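Local atomic coordinates of mandalate racemase/muconate lactonizing enzyme (Unidentified, PDB entry 4E4U), a protein that is a putative racemase or lactonizing enzyme of the enolase superfamily, whose members typically abstract the proton next to a substrate carboxylate. Residues V37-Y41 and H309-V315; I53-V57 and T89-V93. All coordinates share one frame; numbering follows the deposited sequence.

Contact 1. Residues V37-Y41 and H309-V315; sequences VGEIY and HLYNGPV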
ATOM      1  N   VAL A  37      18.140 -13.436  41.957  1.00 13.80           N
ATOM      2  CA  VAL A  37      17.580 -14.662  41.402  1.00 13.86           C
ATOM      3  C   VAL A  37      16.788 -14.363  40.128  1.00 13.82           C
ATOM      4  O   VAL A  37      16.204 -13.290  39.990  1.00 14.00           O
ATOM      5  CB  VAL A  37      16.717 -15.410  42.450  1.00 14.69           C
ATOM      6  CG1 VAL A  37      15.466 -14.608  42.800  1.00 15.66           C
ATOM      7  CG2 VAL A  37      16.361 -16.817  41.972  1.00 15.38           C
ATOM      8  N   GLY A  38      16.803 -15.305  39.189  1.00 12.41           N
ATOM      9  CA  GLY A  38      16.071 -15.159  37.946  1.00 12.77           C
ATOM     10  C   GLY A  38      15.536 -16.492  37.469  1.00 12.31           C
ATOM     11  O   GLY A  38      15.868 -17.551  38.028  1.00 13.38           O
ATOM     12  N   GLU A  39      14.699 -16.445  36.440  1.00 11.89           N
ATOM     13  CA  GLU A  39      14.104 -17.642  35.868  1.00 12.24           C
ATOM     14  C   GLU A  39      14.220 -17.581  34.353  1.00 12.04           C
ATOM     15  O   GLU A  39      14.113 -16.505  33.756  1.00 12.02           O
ATOM     16  CB  GLU A  39      12.636 -17.797  36.288  1.00 13.24           C
ATOM     17  CG  GLU A  39      12.012 -19.082  35.759  1.00 14.39           C
ATOM     18  CD  GLU A  39      10.706 -19.473  36.427  1.00 14.47           C
ATOM     19  OE1 GLU A  39      10.231 -18.772  37.351  1.00 14.87           O
ATOM     20  OE2 GLU A  39      10.150 -20.516  36.012  1.00 15.34           O
ATOM     21  N   ILE A  40      14.458 -18.742  33.752  1.00 11.68           N
ATOM     22  CA  ILE A  40      14.630 -18.887  32.318  1.00 10.98           C
ATOM     23  C   ILE A  40      13.460 -19.674  31.741  1.00 11.31           C
ATOM     24  O   ILE A  40      13.110 -20.731  32.265  1.00 12.52           O
ATOM     25  CB  ILE A  40      15.949 -19.629  32.033  1.00 11.31           C
ATOM     26  CG1 ILE A  40      17.130 -18.747  32.443  1.00 12.14           C
ATOM     27  CG2 ILE A  40      16.041 -20.072  30.575  1.00 12.66           C
ATOM     28  CD1 ILE A  40      18.470 -19.438  32.455  1.00 13.11           C
ATOM     29  N   TYR A  41      12.850 -19.157  30.672  1.00 11.47           N
ATOM     30  CA  TYR A  41      11.747 -19.848  30.012  1.00 11.72           C
ATOM     31  C   TYR A  41      12.229 -20.278  28.638  1.00 12.05           C
ATOM     32  O   TYR A  41      12.326 -19.463  27.715  1.00 13.50           O
ATOM     33  CB  TYR A  41      10.520 -18.943  29.887  1.00 12.36           C
ATOM     34  CG  TYR A  41       9.238 -19.658  29.503  1.00 12.51           C
ATOM     35  CD1 TYR A  41       8.591 -20.476  30.415  1.00 14.01           C
ATOM     36  CD2 TYR A  41       8.663 -19.498  28.249  1.00 13.82           C
ATOM     37  CE1 TYR A  41       7.416 -21.125  30.091  1.00 14.45           C
ATOM     38  CE2 TYR A  41       7.476 -20.144  27.916  1.00 13.84           C
ATOM     39  CZ  TYR A  41       6.863 -20.960  28.845  1.00 13.16           C
ATOM     40  OH  TYR A  41       5.687 -21.617  28.545  1.00 13.45           O
ATOM     41  N   HIS A 309       2.398 -13.452  29.863  1.00 12.46           N
ATOM     42  CA  HIS A 309       2.191 -14.886  29.954  1.00 12.12           C
ATOM     43  C   HIS A 309       2.941 -15.449  31.150  1.00 12.66           C
ATOM     44  O   HIS A 309       4.021 -14.965  31.513  1.00 13.08           O
ATOM     45  CB  HIS A 309       2.716 -15.535  28.669  1.00 11.83           C
ATOM     46  CG  HIS A 309       2.857 -17.021  28.752  1.00 11.40           C
ATOM     47  ND1 HIS A 309       4.028 -17.635  29.139  1.00 12.33           N
ATOM     48  CD2 HIS A 309       1.988 -18.019  28.463  1.00 12.98           C
ATOM     49  CE1 HIS A 309       3.866 -18.947  29.112  1.00 12.30           C
ATOM     50  NE2 HIS A 309       2.638 -19.203  28.703  1.00 13.06           N
ATOM     51  N   LEU A 310       2.382 -16.490  31.750  1.00 12.65           N
ATOM     52  CA  LEU A 310       3.064 -17.180  32.828  1.00 13.90           C
ATOM     53  C   LEU A 310       2.669 -18.658  32.831  1.00 15.09           C
ATOM     54  O   LEU A 310       1.512 -18.998  33.068  1.00 17.06           O
ATOM     55  CB  LEU A 310       2.731 -16.514  34.167  1.00 16.24           C
ATOM     56  CG  LEU A 310       3.824 -16.477  35.232  1.00 18.85           C
ATOM     57  CD1 LEU A 310       4.167 -17.884  35.697  1.00 19.93           C
ATOM     58  CD2 LEU A 310       5.060 -15.748  34.713  1.00 18.67           C
ATOM     59  N   TYR A 311       3.633 -19.527  32.539  1.00 14.37           N
ATOM     60  CA  TYR A 311       3.449 -20.963  32.709  1.00 15.66           C
ATOM     61  C   TYR A 311       4.772 -21.527  33.188  1.00 15.15           C
ATOM     62  O   TYR A 311       5.451 -22.278  32.485  1.00 16.42           O
ATOM     63  CB  TYR A 311       2.985 -21.662  31.423  1.00 18.76           C
ATOM     64  CG  TYR A 311       2.440 -23.042  31.727  1.00 22.05           C
ATOM     65  CD1 TYR A 311       1.259 -23.192  32.448  1.00 23.91           C
ATOM     66  CD2 TYR A 311       3.118 -24.193  31.339  1.00 23.53           C
ATOM     67  CE1 TYR A 311       0.759 -24.441  32.762  1.00 25.36           C
ATOM     68  CE2 TYR A 311       2.616 -25.458  31.647  1.00 24.68           C
ATOM     69  CZ  TYR A 311       1.436 -25.570  32.355  1.00 25.97           C
ATOM     70  OH  TYR A 311       0.930 -26.812  32.670  1.00 28.98           O
ATOM     71  N   ASN A 312       5.137 -21.137  34.401  1.00 14.17           N
ATOM     72  CA  ASN A 312       6.467 -21.387  34.931  1.00 14.63           C
ATOM     73  C   ASN A 312       6.457 -21.005  36.408  1.00 13.38           C
ATOM     74  O   ASN A 312       5.374 -20.895  37.000  1.00 14.45           O
ATOM     75  CB  ASN A 312       7.561 -20.668  34.106  1.00 15.10           C
ATOM     76  CG  ASN A 312       7.268 -19.197  33.860  1.00 14.94           C
ATOM     77  OD1 ASN A 312       6.514 -18.829  32.949  1.00 14.24           O
ATOM     78  ND2 ASN A 312       7.897 -18.340  34.652  1.00 17.04           N
ATOM     79  N   GLY A 313       7.634 -20.801  36.998  1.00 13.62           N
ATOM     80  CA  GLY A 313       7.757 -20.647  38.439  1.00 13.86           C
ATOM     81  C   GLY A 313       7.470 -19.257  38.981  1.00 13.65           C
ATOM     82  O   GLY A 313       7.161 -18.324  38.234  1.00 13.80           O
ATOM     83  N   PRO A 314       7.578 -19.107  40.306  1.00 13.60           N
ATOM     84  CA  PRO A 314       7.223 -17.839  40.943  1.00 14.03           C
ATOM     85  C   PRO A 314       8.287 -16.758  40.784  1.00 13.72           C
ATOM     86  O   PRO A 314       8.003 -15.597  41.056  1.00 14.30           O
ATOM     87  CB  PRO A 314       7.071 -18.224  42.420  1.00 14.32           C
ATOM     88  CG  PRO A 314       7.996 -19.382  42.577  1.00 15.25           C
ATOM     89  CD  PRO A 314       7.889 -20.152  41.295  1.00 14.76           C
ATOM     90  N   VAL A 315       9.492 -17.118  40.353  1.00 13.30           N
ATOM     91  CA  VAL A 315      10.518 -16.099  40.140  1.00 12.99           C
ATOM     92  C   VAL A 315      10.211 -15.317  38.859  1.00 12.97           C
ATOM     93  O   VAL A 315      10.210 -14.083  38.860  1.00 12.99           O
ATOM     94  CB  VAL A 315      11.939 -16.697  40.127  1.00 13.27           C
ATOM     95  CG1 VAL A 315      12.961 -15.639  39.730  1.00 14.04           C
ATOM     96  CG2 VAL A 315      12.277 -17.296  41.501  1.00 14.15           C
TER
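His309 sets the edge of its imidazole against the face of Tyr41 in an offset edge-to-face pair, ring centroids 5.4 Å apart and planes at 60°. The touching corner is CE1, 3.3 Å from the phenol OH of Tyr41, while ND1 of His309 is hydrogen-bonded to Asn282 ND2. At Tyr311 the backbone makes the contact: its carbonyl O lies at the rim of the Tyr41 ring, close to the ring plane and 3.3 Å from Tyr41 CE1. Asn312 turns its amide across the tyrosine. Its OD1 takes the Tyr311 N-H at 3.0 Å, the donor sitting above the carbonyl plane, and also bonds to Asn282; ND2 gives only a weak bond to Glu39 OE2 (3.4 Å). Gly313, the N-cap residue, makes the strong one: its N donates to the syn lone pair of Glu39 OE2 at 2.7 Å and 159°. The glutamate reaches it with CG anti to the backbone N (chi1 -177°) and an extended chain, and its OE1 bonds to Gly316 N, so the carboxylate sits at the amino end of helix 314-325. Val315, in the first turn of that helix, lays CG1 3.5 Å from Gly38 C and 4.1 Å from Val37 CG1. In this enolase-type fold, the contact joins the capping domain to the loop after barrel strand 305-306 and the first turn of the helix that follows. Within this chain, strand 35-40 is an outermost strand of the three-stranded antiparallel sheet; neighbouring strand 22-30 adds Phe25 against Glu39 and Val315, and strand 333-335 lies against His309 and Leu310.

Contact 2. Residues I53-V57 and T89-V93; sequences IIDDV and TMMGV
Between Ile53, Ile54 and Val57 of one helix and Thr89, Met90 and Val93 of the other there is no ring, amide or carboxylate; aliphatic branches and a thioether do all the touching. The flat groups sit at the margin. There the Asp56 carboxylate forms a salt bridge through OD1 to Arg60 and a hydrogen bond through OD2 to Gly46 N of the second subunit. The ring of Phe45, also of the second subunit, packs on Ile53, Asp56 and Val57. Val93 is central to the contact. Its CG1, anti to the backbone N (chi1 175°), meets Val57 head-on, 3.8 Å from CB, the two valines reaching tip to tip. Its other branch, CG2, lies 3.9 Å from Ile53 CG2, and Ile54 comes in with CG1, 4.2 Å from Val93 CG1. The short axes approach to 10.5 Å and cross at -73°, a steep helix-helix packing within the N-terminal capping domain of the enolase superfamily, where helices 47-61 and 88-109 belong to the helical part that follows the three-stranded antiparallel sheet. Met90 leaves its helix to one side, but a bend at chi2 (60°) and another at chi3 swing the thioether back over Val57. SD rests against both methyls, 3.6 Å from Val57 CG2 and 3.7 Å from Val57 CG1, with CE beside them. Thr89 offers its methyl, CG2 meeting Ile53 CD1 at 4.1 Å almost at right angles, whereas its OG1 is turned to Asp87 of the second subunit in a hydrogen bond across the subunit boundary.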
ATOM      1  N   ILE A  53      24.482 -24.877  28.660  1.00 12.56           N
ATOM      2  CA  ILE A  53      24.192 -23.661  27.905  1.00 12.14           C
ATOM      3  C   ILE A  53      24.285 -22.437  28.821  1.00 11.79           C
ATOM      4  O   ILE A  53      24.923 -21.427  28.485  1.00 12.40           O
ATOM      5  CB  ILE A  53      22.784 -23.712  27.288  1.00 12.31           C
ATOM      6  CG1 ILE A  53      22.750 -24.691  26.111  1.00 13.05           C
ATOM      7  CG2 ILE A  53      22.352 -22.331  26.815  1.00 13.21           C
ATOM      8  CD1 ILE A  53      21.358 -24.937  25.586  1.00 13.91           C
ATOM      9  N   ILE A  54      23.655 -22.532  29.989  1.00 12.23           N
ATOM     10  CA  ILE A  54      23.626 -21.408  30.915  1.00 12.70           C
ATOM     11  C   ILE A  54      25.037 -21.059  31.391  1.00 13.08           C
ATOM     12  O   ILE A  54      25.408 -19.879  31.443  1.00 13.67           O
ATOM     13  CB  ILE A  54      22.703 -21.700  32.105  1.00 13.03           C
ATOM     14  CG1 ILE A  54      21.250 -21.797  31.627  1.00 13.51           C
ATOM     15  CG2 ILE A  54      22.830 -20.627  33.172  1.00 14.35           C
ATOM     16  CD1 ILE A  54      20.340 -22.529  32.598  1.00 14.28           C
ATOM     17  N   ASP A  55      25.836 -22.077  31.702  1.00 13.59           N
ATOM     18  CA  ASP A  55      27.229 -21.851  32.088  1.00 15.05           C
ATOM     19  C   ASP A  55      27.974 -21.100  30.981  1.00 14.16           C
ATOM     20  O   ASP A  55      28.738 -20.170  31.249  1.00 14.38           O
ATOM     21  CB  ASP A  55      27.942 -23.180  32.368  1.00 17.43           C
ATOM     22  CG  ASP A  55      27.620 -23.752  33.733  1.00 21.75           C
ATOM     23  OD1 ASP A  55      27.043 -23.033  34.575  1.00 23.15           O
ATOM     24  OD2 ASP A  55      27.964 -24.930  33.962  1.00 25.30           O
ATOM     25  N   ASP A  56      27.745 -21.504  29.738  1.00 13.60           N
ATOM     26  CA  ASP A  56      28.441 -20.905  28.610  1.00 13.67           C
ATOM     27  C   ASP A  56      28.093 -19.426  28.447  1.00 12.77           C
ATOM     28  O   ASP A  56      28.979 -18.582  28.289  1.00 13.75           O
ATOM     29  CB  ASP A  56      28.109 -21.674  27.332  1.00 14.86           C
ATOM     30  CG  ASP A  56      28.964 -21.247  26.160  1.00 16.72           C
ATOM     31  OD1 ASP A  56      30.148 -21.650  26.121  1.00 18.72           O
ATOM     32  OD2 ASP A  56      28.459 -20.520  25.278  1.00 17.49           O
ATOM     33  N   VAL A  57      26.803 -19.111  28.493  1.00 11.65           N
ATOM     34  CA  VAL A  57      26.360 -17.730  28.331  1.00 11.70           C
ATOM     35  C   VAL A  57      26.900 -16.869  29.470  1.00 12.13           C
ATOM     36  O   VAL A  57      27.388 -15.761  29.254  1.00 13.27           O
ATOM     37  CB  VAL A  57      24.824 -17.645  28.296  1.00 11.65           C
ATOM     38  CG1 VAL A  57      24.360 -16.192  28.202  1.00 12.16           C
ATOM     39  CG2 VAL A  57      24.272 -18.463  27.125  1.00 12.53           C
ATOM     40  N   THR A  89      16.592 -19.776  22.463  1.00 10.96           N
ATOM     41  CA  THR A  89      17.121 -20.300  23.717  1.00 11.09           C
ATOM     42  C   THR A  89      18.025 -19.278  24.391  1.00 10.71           C
ATOM     43  O   THR A  89      17.939 -19.083  25.608  1.00 11.15           O
ATOM     44  CB  THR A  89      17.850 -21.645  23.521  1.00 12.09           C
ATOM     45  OG1 THR A  89      16.914 -22.626  23.059  1.00 13.06           O
ATOM     46  CG2 THR A  89      18.473 -22.127  24.821  1.00 13.06           C
ATOM     47  N   MET A  90      18.862 -18.598  23.608  1.00 10.64           N
ATOM     48  CA  MET A  90      19.748 -17.580  24.175  1.00 10.21           C
ATOM     49  C   MET A  90      18.932 -16.476  24.826  1.00 10.00           C
ATOM     50  O   MET A  90      19.283 -15.987  25.895  1.00 11.03           O
ATOM     51  CB  MET A  90      20.653 -16.981  23.099  1.00 10.38           C
ATOM     52  CG  MET A  90      21.465 -15.776  23.575  1.00 10.95           C
ATOM     53  SD  MET A  90      22.573 -16.135  24.962  1.00 11.25           S
ATOM     54  CE  MET A  90      24.112 -16.376  24.075  1.00 11.49           C
ATOM     55  N   MET A  91      17.835 -16.083  24.190  1.00  9.73           N
ATOM     56  CA  MET A  91      17.010 -15.035  24.760  1.00  9.72           C
ATOM     57  C   MET A  91      16.371 -15.466  26.078  1.00  9.79           C
ATOM     58  O   MET A  91      16.282 -14.669  27.012  1.00 10.40           O
ATOM     59  CB  MET A  91      15.980 -14.552  23.754  1.00 10.24           C
ATOM     60  CG  MET A  91      16.588 -13.770  22.589  1.00 11.20           C
ATOM     61  SD  MET A  91      17.408 -12.232  23.066  1.00 12.19           S
ATOM     62  CE  MET A  91      19.122 -12.726  23.228  1.00 12.42           C
ATOM     63  N   GLY A  92      15.936 -16.722  26.174  1.00  9.75           N
ATOM     64  CA  GLY A  92      15.459 -17.239  27.448  1.00 10.70           C
ATOM     65  C   GLY A  92      16.535 -17.181  28.520  1.00 10.59           C
ATOM     66  O   GLY A  92      16.296 -16.730  29.642  1.00 11.28           O
ATOM     67  N   VAL A  93      17.738 -17.625  28.176  1.00 10.54           N
ATOM     68  CA  VAL A  93      18.838 -17.618  29.135  1.00 11.38           C
ATOM     69  C   VAL A  93      19.177 -16.209  29.599  1.00 10.96           C
ATOM     70  O   VAL A  93      19.288 -15.950  30.804  1.00 11.45           O
ATOM     71  CB  VAL A  93      20.094 -18.301  28.566  1.00 11.65           C
ATOM     72  CG1 VAL A  93      21.265 -18.174  29.537  1.00 12.11           C
ATOM     73  CG2 VAL A  93      19.803 -19.761  28.268  1.00 12.85           C
TER

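The centres of the two contacts lie about 15 Å apart, and Ile40 joins them. On strand 35-40 it points away from 309-315 and into the helices of contact 2: its CG2 is 3.5 Å from Gly92 O, and its CD1 lies 3.6 Å from Ile54 CD1 and 3.8 Å from Val93 CA. The same strand thus uses one face toward the barrel and the other toward its own domain. Contact 1 lies deep in the chain between domains, whereas contact 2 borders the second subunit. The dithiol ligand is bound by Tyr132, Cys151, Glu154, Asn155 and Leu158, none of which belongs to either contact.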